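Local coordinates for 16S rRNA (adenine(1408)-N(1))-methyltransferase (Catenulispora acidiphila, PDB 4X1O), which probably transfers a methyl group from S-adenosyl-L-methionine to N1 of a specific adenine in 16S ribosomal RNA, a modification linked to aminoglycoside resistance, at residues V124-P129 with A156-S161; A203-V208 with L233-V238. All coordinates share one frame; numbering follows the deposited sequence.

Interaction 1: V124-P129 with A156-S161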
ATOM      1  N   VAL A 124      -2.735  -0.814  -7.138  1.00 13.12           N
ATOM      2  CA  VAL A 124      -1.792  -1.027  -6.046  1.00 15.34           C
ATOM      3  C   VAL A 124      -1.547   0.305  -5.383  1.00 21.08           C
ATOM      4  O   VAL A 124      -1.275   1.294  -6.059  1.00 17.87           O
ATOM      5  CB  VAL A 124      -0.471  -1.627  -6.541  1.00 15.16           C
ATOM      6  CG1 VAL A 124       0.533  -1.762  -5.387  1.00 15.29           C
ATOM      7  CG2 VAL A 124      -0.740  -2.966  -7.250  1.00 15.93           C
ATOM      8  N   MET A 125      -1.671   0.358  -4.067  1.00 13.52           N
ATOM      9  CA  MET A 125      -1.460   1.619  -3.366  1.00 16.90           C
ATOM     10  C   MET A 125      -0.362   1.467  -2.346  1.00 19.94           C
ATOM     11  O   MET A 125      -0.380   0.527  -1.545  1.00 17.13           O
ATOM     12  CB  MET A 125      -2.746   2.094  -2.668  1.00 16.16           C
ATOM     13  CG  MET A 125      -3.850   2.524  -3.630  1.00 19.66           C
ATOM     14  SD  MET A 125      -5.201   3.253  -2.653  1.00 32.66           S
ATOM     15  CE  MET A 125      -4.939   4.997  -2.974  1.00 93.73           C
ATOM     16  N   VAL A 126       0.596   2.391  -2.374  1.00 12.08           N
ATOM     17  CA  VAL A 126       1.647   2.426  -1.360  1.00 15.49           C
ATOM     18  C   VAL A 126       1.497   3.721  -0.592  1.00 18.09           C
ATOM     19  O   VAL A 126       1.930   4.770  -1.047  1.00 19.87           O
ATOM     20  CB  VAL A 126       3.046   2.315  -1.999  1.00 17.88           C
ATOM     21  CG1 VAL A 126       4.147   2.394  -0.938  1.00 18.25           C
ATOM     22  CG2 VAL A 126       3.163   1.019  -2.808  1.00 20.03           C
ATOM     23  N   LEU A 127       0.844   3.668   0.564  1.00 15.65           N
ATOM     24  CA  LEU A 127       0.500   4.897   1.258  1.00 16.44           C
ATOM     25  C   LEU A 127       1.342   5.066   2.522  1.00 20.12           C
ATOM     26  O   LEU A 127       1.370   4.186   3.388  1.00 21.32           O
ATOM     27  CB  LEU A 127      -0.999   4.909   1.597  1.00 21.15           C
ATOM     28  CG  LEU A 127      -1.968   4.591   0.450  1.00 25.56           C
ATOM     29  CD1 LEU A 127      -3.412   4.599   0.955  1.00 25.84           C
ATOM     30  CD2 LEU A 127      -1.795   5.566  -0.721  1.00 30.40           C
ATOM     31  N   MET A 128       2.042   6.191   2.627  1.00 22.96           N
ATOM     32  CA  MET A 128       2.891   6.432   3.806  1.00 24.47           C
ATOM     33  C   MET A 128       3.809   5.246   4.165  1.00 21.92           C
ATOM     34  O   MET A 128       3.765   4.729   5.283  1.00 23.16           O
ATOM     35  CB  MET A 128       2.020   6.769   5.020  1.00 25.32           C
ATOM     36  CG  MET A 128       1.215   8.052   4.868  1.00 36.46           C
ATOM     37  SD  MET A 128       2.257   9.521   4.964  1.00123.42           S
ATOM     38  CE  MET A 128       2.897   9.355   6.629  1.00 70.33           C
ATOM     39  N   PRO A 129       4.639   4.807   3.224  1.00 19.35           N
ATOM     40  CA  PRO A 129       5.527   3.667   3.474  1.00 19.63           C
ATOM     41  C   PRO A 129       6.640   3.986   4.471  1.00 20.20           C
ATOM     42  O   PRO A 129       7.033   5.152   4.605  1.00 17.67           O
ATOM     43  CB  PRO A 129       6.122   3.384   2.089  1.00 16.13           C
ATOM     44  CG  PRO A 129       6.122   4.699   1.431  1.00 18.91           C
ATOM     45  CD  PRO A 129       4.839   5.371   1.879  1.00 17.12           C
ATOM     46  N   ALA A 156      -2.956  -2.011 -14.326  1.00 13.39           N
ATOM     47  CA  ALA A 156      -3.261  -1.520 -12.984  1.00 14.35           C
ATOM     48  C   ALA A 156      -2.463  -0.274 -12.638  1.00 14.48           C
ATOM     49  O   ALA A 156      -1.259  -0.239 -12.872  1.00 15.80           O
ATOM     50  CB  ALA A 156      -2.976  -2.623 -11.932  1.00 16.64           C
ATOM     51  N   PRO A 157      -3.122   0.736 -12.057  1.00 15.68           N
ATOM     52  CA  PRO A 157      -2.377   1.901 -11.573  1.00 18.18           C
ATOM     53  C   PRO A 157      -1.643   1.591 -10.280  1.00 20.67           C
ATOM     54  O   PRO A 157      -2.090   0.778  -9.459  1.00 19.81           O
ATOM     55  CB  PRO A 157      -3.459   2.962 -11.321  1.00 21.88           C
ATOM     56  CG  PRO A 157      -4.751   2.354 -11.730  1.00 27.83           C
ATOM     57  CD  PRO A 157      -4.571   0.876 -11.843  1.00 18.27           C
ATOM     58  N   LEU A 158      -0.487   2.222 -10.133  1.00 15.56           N
ATOM     59  CA  LEU A 158       0.226   2.228  -8.876  1.00 16.24           C
ATOM     60  C   LEU A 158       0.192   3.646  -8.353  1.00 18.43           C
ATOM     61  O   LEU A 158       0.481   4.580  -9.086  1.00 17.73           O
ATOM     62  CB  LEU A 158       1.653   1.748  -9.044  1.00 17.20           C
ATOM     63  CG  LEU A 158       2.620   2.065  -7.900  1.00 18.99           C
ATOM     64  CD1 LEU A 158       2.385   1.174  -6.681  1.00 21.32           C
ATOM     65  CD2 LEU A 158       4.039   1.913  -8.407  1.00 22.88           C
ATOM     66  N   GLU A 159      -0.193   3.820  -7.098  1.00 14.53           N
ATOM     67  CA  GLU A 159      -0.221   5.160  -6.516  1.00 13.48           C
ATOM     68  C   GLU A 159       0.673   5.115  -5.299  1.00 20.35           C
ATOM     69  O   GLU A 159       0.464   4.290  -4.417  1.00 20.28           O
ATOM     70  CB  GLU A 159      -1.632   5.591  -6.123  1.00 24.43           C
ATOM     71  CG  GLU A 159      -2.518   5.978  -7.292  1.00 48.58           C
ATOM     72  CD  GLU A 159      -3.686   5.036  -7.458  1.00 76.03           C
ATOM     73  OE1 GLU A 159      -3.698   3.990  -6.773  1.00 82.68           O
ATOM     74  OE2 GLU A 159      -4.592   5.341  -8.263  1.00 85.85           O
ATOM     75  N   ILE A 160       1.693   5.968  -5.268  1.00 15.10           N
ATOM     76  CA  ILE A 160       2.592   6.031  -4.125  1.00 14.91           C
ATOM     77  C   ILE A 160       2.419   7.394  -3.486  1.00 18.60           C
ATOM     78  O   ILE A 160       2.389   8.405  -4.187  1.00 18.43           O
ATOM     79  CB  ILE A 160       4.057   5.824  -4.527  1.00 17.96           C
ATOM     80  CG1 ILE A 160       4.259   4.447  -5.157  1.00 19.84           C
ATOM     81  CG2 ILE A 160       4.983   5.998  -3.326  1.00 16.40           C
ATOM     82  CD1 ILE A 160       5.634   4.309  -5.805  1.00 21.45           C
ATOM     83  N   SER A 161       2.284   7.421  -2.166  1.00 16.89           N
ATOM     84  CA  SER A 161       2.087   8.678  -1.451  1.00 16.86           C
ATOM     85  C   SER A 161       3.070   8.731  -0.312  1.00 21.96           C
ATOM     86  O   SER A 161       2.996   7.926   0.629  1.00 23.21           O
ATOM     87  CB  SER A 161       0.651   8.809  -0.918  1.00 21.65           C
ATOM     88  OG  SER A 161      -0.276   9.061  -1.962  1.00 25.76           O
TER

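Interaction 2: A203-V208 with L233-V238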
ATOM      1  N   ALA A 203       3.183   8.036 -14.822  1.00 14.74           N
ATOM      2  CA  ALA A 203       2.212   8.922 -15.472  1.00 16.81           C
ATOM      3  C   ALA A 203       2.219  10.340 -14.908  1.00 18.29           C
ATOM      4  O   ALA A 203       1.943  11.309 -15.628  1.00 22.99           O
ATOM      5  CB  ALA A 203       0.811   8.331 -15.358  1.00 22.11           C
ATOM      6  N   ASP A 204       2.488  10.458 -13.617  1.00 18.38           N
ATOM      7  CA  ASP A 204       2.393  11.761 -12.955  1.00 22.48           C
ATOM      8  C   ASP A 204       3.216  11.730 -11.681  1.00 17.21           C
ATOM      9  O   ASP A 204       3.201  10.747 -10.946  1.00 17.25           O
ATOM     10  CB  ASP A 204       0.927  12.107 -12.637  1.00 21.49           C
ATOM     11  CG  ASP A 204       0.738  13.562 -12.179  1.00 30.22           C
ATOM     12  OD1 ASP A 204       0.911  13.863 -10.970  1.00 29.70           O
ATOM     13  OD2 ASP A 204       0.391  14.400 -13.033  1.00 31.41           O
ATOM     14  N   VAL A 205       3.949  12.808 -11.435  1.00 16.45           N
ATOM     15  CA  VAL A 205       4.668  12.977 -10.182  1.00 15.79           C
ATOM     16  C   VAL A 205       4.494  14.417  -9.744  1.00 16.83           C
ATOM     17  O   VAL A 205       4.822  15.343 -10.497  1.00 17.84           O
ATOM     18  CB  VAL A 205       6.191  12.702 -10.299  1.00 19.62           C
ATOM     19  CG1 VAL A 205       6.823  12.753  -8.932  1.00 21.87           C
ATOM     20  CG2 VAL A 205       6.474  11.358 -10.986  1.00 23.61           C
ATOM     21  N   ARG A 206       3.966  14.620  -8.543  1.00 16.26           N
ATOM     22  CA  ARG A 206       3.771  15.988  -8.071  1.00 14.60           C
ATOM     23  C   ARG A 206       3.725  16.029  -6.568  1.00 14.17           C
ATOM     24  O   ARG A 206       3.426  15.029  -5.910  1.00 16.53           O
ATOM     25  CB  ARG A 206       2.476  16.602  -8.627  1.00 17.87           C
ATOM     26  CG  ARG A 206       1.204  15.991  -8.020  1.00 21.37           C
ATOM     27  CD  ARG A 206      -0.059  16.650  -8.544  1.00 21.74           C
ATOM     28  NE  ARG A 206      -0.286  16.376  -9.965  1.00 19.69           N
ATOM     29  CZ  ARG A 206      -1.273  16.913 -10.668  1.00 22.67           C
ATOM     30  NH1 ARG A 206      -2.116  17.747 -10.075  1.00 21.02           N
ATOM     31  NH2 ARG A 206      -1.422  16.617 -11.961  1.00 23.25           N
ATOM     32  N   LEU A 207       4.008  17.213  -6.030  1.00 15.11           N
ATOM     33  CA  LEU A 207       3.731  17.493  -4.636  1.00 19.38           C
ATOM     34  C   LEU A 207       2.293  17.933  -4.499  1.00 20.87           C
ATOM     35  O   LEU A 207       1.770  18.671  -5.338  1.00 18.63           O
ATOM     36  CB  LEU A 207       4.661  18.579  -4.084  1.00 19.35           C
ATOM     37  CG  LEU A 207       6.123  18.184  -3.922  1.00 20.79           C
ATOM     38  CD1 LEU A 207       6.919  19.374  -3.429  1.00 30.82           C
ATOM     39  CD2 LEU A 207       6.240  17.027  -2.932  1.00 20.29           C
ATOM     40  N   VAL A 208       1.648  17.484  -3.429  1.00 16.18           N
ATOM     41  CA  VAL A 208       0.310  17.949  -3.141  1.00 18.98           C
ATOM     42  C   VAL A 208       0.316  18.479  -1.705  1.00 21.55           C
ATOM     43  O   VAL A 208       0.165  17.716  -0.742  1.00 18.01           O
ATOM     44  CB  VAL A 208      -0.743  16.844  -3.328  1.00 22.11           C
ATOM     45  CG1 VAL A 208      -2.122  17.402  -3.087  1.00 24.57           C
ATOM     46  CG2 VAL A 208      -0.648  16.222  -4.731  1.00 24.92           C
ATOM     47  N   LEU A 233       4.344  13.714  -1.538  1.00 16.29           N
ATOM     48  CA  LEU A 233       4.880  13.428  -2.862  1.00 17.94           C
ATOM     49  C   LEU A 233       4.059  12.289  -3.432  1.00 19.16           C
ATOM     50  O   LEU A 233       3.989  11.208  -2.849  1.00 20.77           O
ATOM     51  CB  LEU A 233       6.356  13.060  -2.801  1.00 20.64           C
ATOM     52  CG  LEU A 233       7.014  12.627  -4.108  1.00 23.19           C
ATOM     53  CD1 LEU A 233       7.036  13.764  -5.108  1.00 23.64           C
ATOM     54  CD2 LEU A 233       8.423  12.109  -3.840  1.00 28.88           C
ATOM     55  N   HIS A 234       3.403  12.553  -4.553  1.00 17.34           N
ATOM     56  CA  HIS A 234       2.507  11.579  -5.132  1.00 16.56           C
ATOM     57  C   HIS A 234       3.029  11.124  -6.472  1.00 19.29           C
ATOM     58  O   HIS A 234       3.312  11.948  -7.339  1.00 18.24           O
ATOM     59  CB  HIS A 234       1.104  12.170  -5.283  1.00 22.68           C
ATOM     60  CG  HIS A 234       0.059  11.153  -5.605  1.00 40.70           C
ATOM     61  ND1 HIS A 234      -0.329  10.868  -6.898  1.00 50.28           N
ATOM     62  CD2 HIS A 234      -0.666  10.337  -4.805  1.00 47.21           C
ATOM     63  CE1 HIS A 234      -1.253   9.926  -6.878  1.00 55.06           C
ATOM     64  NE2 HIS A 234      -1.478   9.584  -5.621  1.00 51.16           N
ATOM     65  N   LEU A 235       3.164   9.816  -6.637  1.00 14.05           N
ATOM     66  CA  LEU A 235       3.597   9.248  -7.898  1.00 17.14           C
ATOM     67  C   LEU A 235       2.530   8.306  -8.393  1.00 18.04           C
ATOM     68  O   LEU A 235       2.035   7.488  -7.626  1.00 21.43           O
ATOM     69  CB  LEU A 235       4.917   8.496  -7.741  1.00 16.56           C
ATOM     70  CG  LEU A 235       5.566   7.911  -9.001  1.00 34.18           C
ATOM     71  CD1 LEU A 235       7.074   7.935  -8.841  1.00 31.12           C
ATOM     72  CD2 LEU A 235       5.087   6.485  -9.297  1.00 35.17           C
ATOM     73  N   ARG A 236       2.183   8.424  -9.666  1.00 13.81           N
ATOM     74  CA  ARG A 236       1.273   7.472 -10.283  1.00 15.55           C
ATOM     75  C   ARG A 236       1.964   6.808 -11.456  1.00 16.22           C
ATOM     76  O   ARG A 236       2.661   7.470 -12.235  1.00 13.94           O
ATOM     77  CB  ARG A 236      -0.014   8.167 -10.740  1.00 18.71           C
ATOM     78  CG  ARG A 236      -1.067   7.194 -11.285  1.00 28.18           C
ATOM     79  CD  ARG A 236      -2.383   7.890 -11.653  1.00 46.84           C
ATOM     80  NE  ARG A 236      -2.294   8.642 -12.902  1.00 57.77           N
ATOM     81  CZ  ARG A 236      -2.286   9.969 -12.976  1.00 69.36           C
ATOM     82  NH1 ARG A 236      -2.367  10.694 -11.870  1.00 77.38           N
ATOM     83  NH2 ARG A 236      -2.200  10.572 -14.156  1.00 66.53           N
ATOM     84  N   ALA A 237       1.777   5.502 -11.573  1.00 13.03           N
ATOM     85  CA  ALA A 237       2.329   4.719 -12.669  1.00 12.95           C
ATOM     86  C   ALA A 237       1.302   3.695 -13.124  1.00 19.86           C
ATOM     87  O   ALA A 237       0.271   3.492 -12.470  1.00 19.86           O
ATOM     88  CB  ALA A 237       3.617   4.022 -12.243  1.00 14.03           C
ATOM     89  N   VAL A 238       1.571   3.080 -14.263  1.00 15.87           N
ATOM     90  CA  VAL A 238       0.687   2.063 -14.803  1.00 15.50           C
ATOM     91  C   VAL A 238       1.489   0.791 -15.065  1.00 17.01           C
ATOM     92  O   VAL A 238       2.606   0.835 -15.586  1.00 14.37           O
ATOM     93  CB  VAL A 238       0.015   2.547 -16.097  1.00 17.56           C
ATOM     94  CG1 VAL A 238      -0.699   1.399 -16.793  1.00 16.46           C
ATOM     95  CG2 VAL A 238      -0.937   3.704 -15.778  1.00 23.17           C
TER
HETATM   96  O   HOH W   1       0.774  12.249  -9.071  1.00 34.66           O
HETATM   97  O   HOH W   2      -1.476  13.714 -14.914  1.00 34.67           O

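Interaction 1: V124-P129 with A156-S161
Val124 to Leu127 and Leu158 to Ser161 pair as parallel neighbours in the central sheet of a class I (Rossmann-like) methyltransferase fold, the two strands of a beta-alpha-beta crossover through helices 131-139 and 142-151. Val124 and Val126 each use both backbone polar atoms: Val124 N bonds to Pro157 O at 2.9 Å, Glu159 N to Val124 O, Val126 N to Glu159 O, and Ser161 N to Val126 O. The pairing runs one bond past the strand end, where Met128 N gives a more bent bond to Ser161 O at 2.8 Å (145° at the hydrogen). There the chain turns, and Pro129 sets its ring CD against the same oxygen, 3.4 Å from Ser161 O.

On the valine side, the CD1 branch of Leu158 meets both valines, 3.7 Å from Val124 CG1 and 4.0 Å from Val126 CG2, while Ile160 lays CG1 beside Val126 CB. The other side is more polar. A bend at chi2 (115°) swings the Glu159 carboxylate across toward Met125, with OE1 3.5 Å from Met125 CG, and the CD2 methyl of Leu127 covers CB and OG of Ser161.

Helix 131-139 packs under the valine face through Leu133 and Val137. Strand 49-54 flanks Met125, and strand 229-239 bonds to Leu158 and Ile160 from the far edge.

Interaction 2: A203-V208 with L233-V238
The Arg236 guanidinium lies with one face over the CB of Asp204, its NH1 3.7 Å from that carbon, while the CB of Ala203 approaches obliquely. A water sits in plane at its edge, weakly bonded to NH2, and donates to Asp204 OD2. The Arg206 guanidinium takes Asp204 side-on: NH2 reaches OD2 at 3.1 Å, with that oxygen at its edge and in plane, and NE reaches OD1 at 3.0 Å, with OD1 tilted 19° from the plane. A second water lies at the edge of the His234 ring, 2.8 Å from His234 ND1, and donates to both Asp204 OD1 and His234 O.

These groups decorate one face of an antiparallel strand pair: strand 229-239, the reversed strand of the class I methyltransferase sheet, inserted between 157-163 and the edge strand 200-212, and that edge strand itself. Arg236 comes over Asp204 by a bend at chi3 (75°) after an extended start. With an arginine nitrogen and a water on each oxygen, the Asp204 carboxylate is fixed in rotation and probably stabilised as an anion.

The opposite face is apolar. Val205 splits its methyls, CG1 resting 4.0 Å from Leu233 CD1 and CG2 lying against CG and CD1 of Leu235. Leu207 drops CD2 onto the CA and CB of Leu233, and helix 183-188 covers this side through Pro183 and Val186.

Between the strands, Arg206 and His234 exchange N-H to O bonds in both directions. At Ala203 and Asp204 the regular pattern breaks in a classic beta bulge, both residues facing Arg236: Arg236 O accepts from Ala203 N at 2.7 Å and from Asp204 N at 3.3 Å, both donors coming from the same face of its carbonyl plane.

In the fold
Interactions 1 and 2 belong to one sheet and are stitched directly together, since strands 157-163 and 229-239 are neighbours: Leu158 N and Ile160 N probably bond to Ala237 O and Leu235 O. Interaction 1 lies near the middle of the chain, parallel and regular, and its end approaches the cofactor site, with Met128 close to Ser217 and Pro129 close to Leu133. Interaction 2 is antiparallel, bulged, and set at the outermost strand. Each has one aliphatic face; the other carries Met125, Leu127, Glu159 and Ser161 in the first, and charged groups with bound water in the second, where several residues are exposed. His234 joins the two, its CD2 packing 3.1 Å from Ser161 OG.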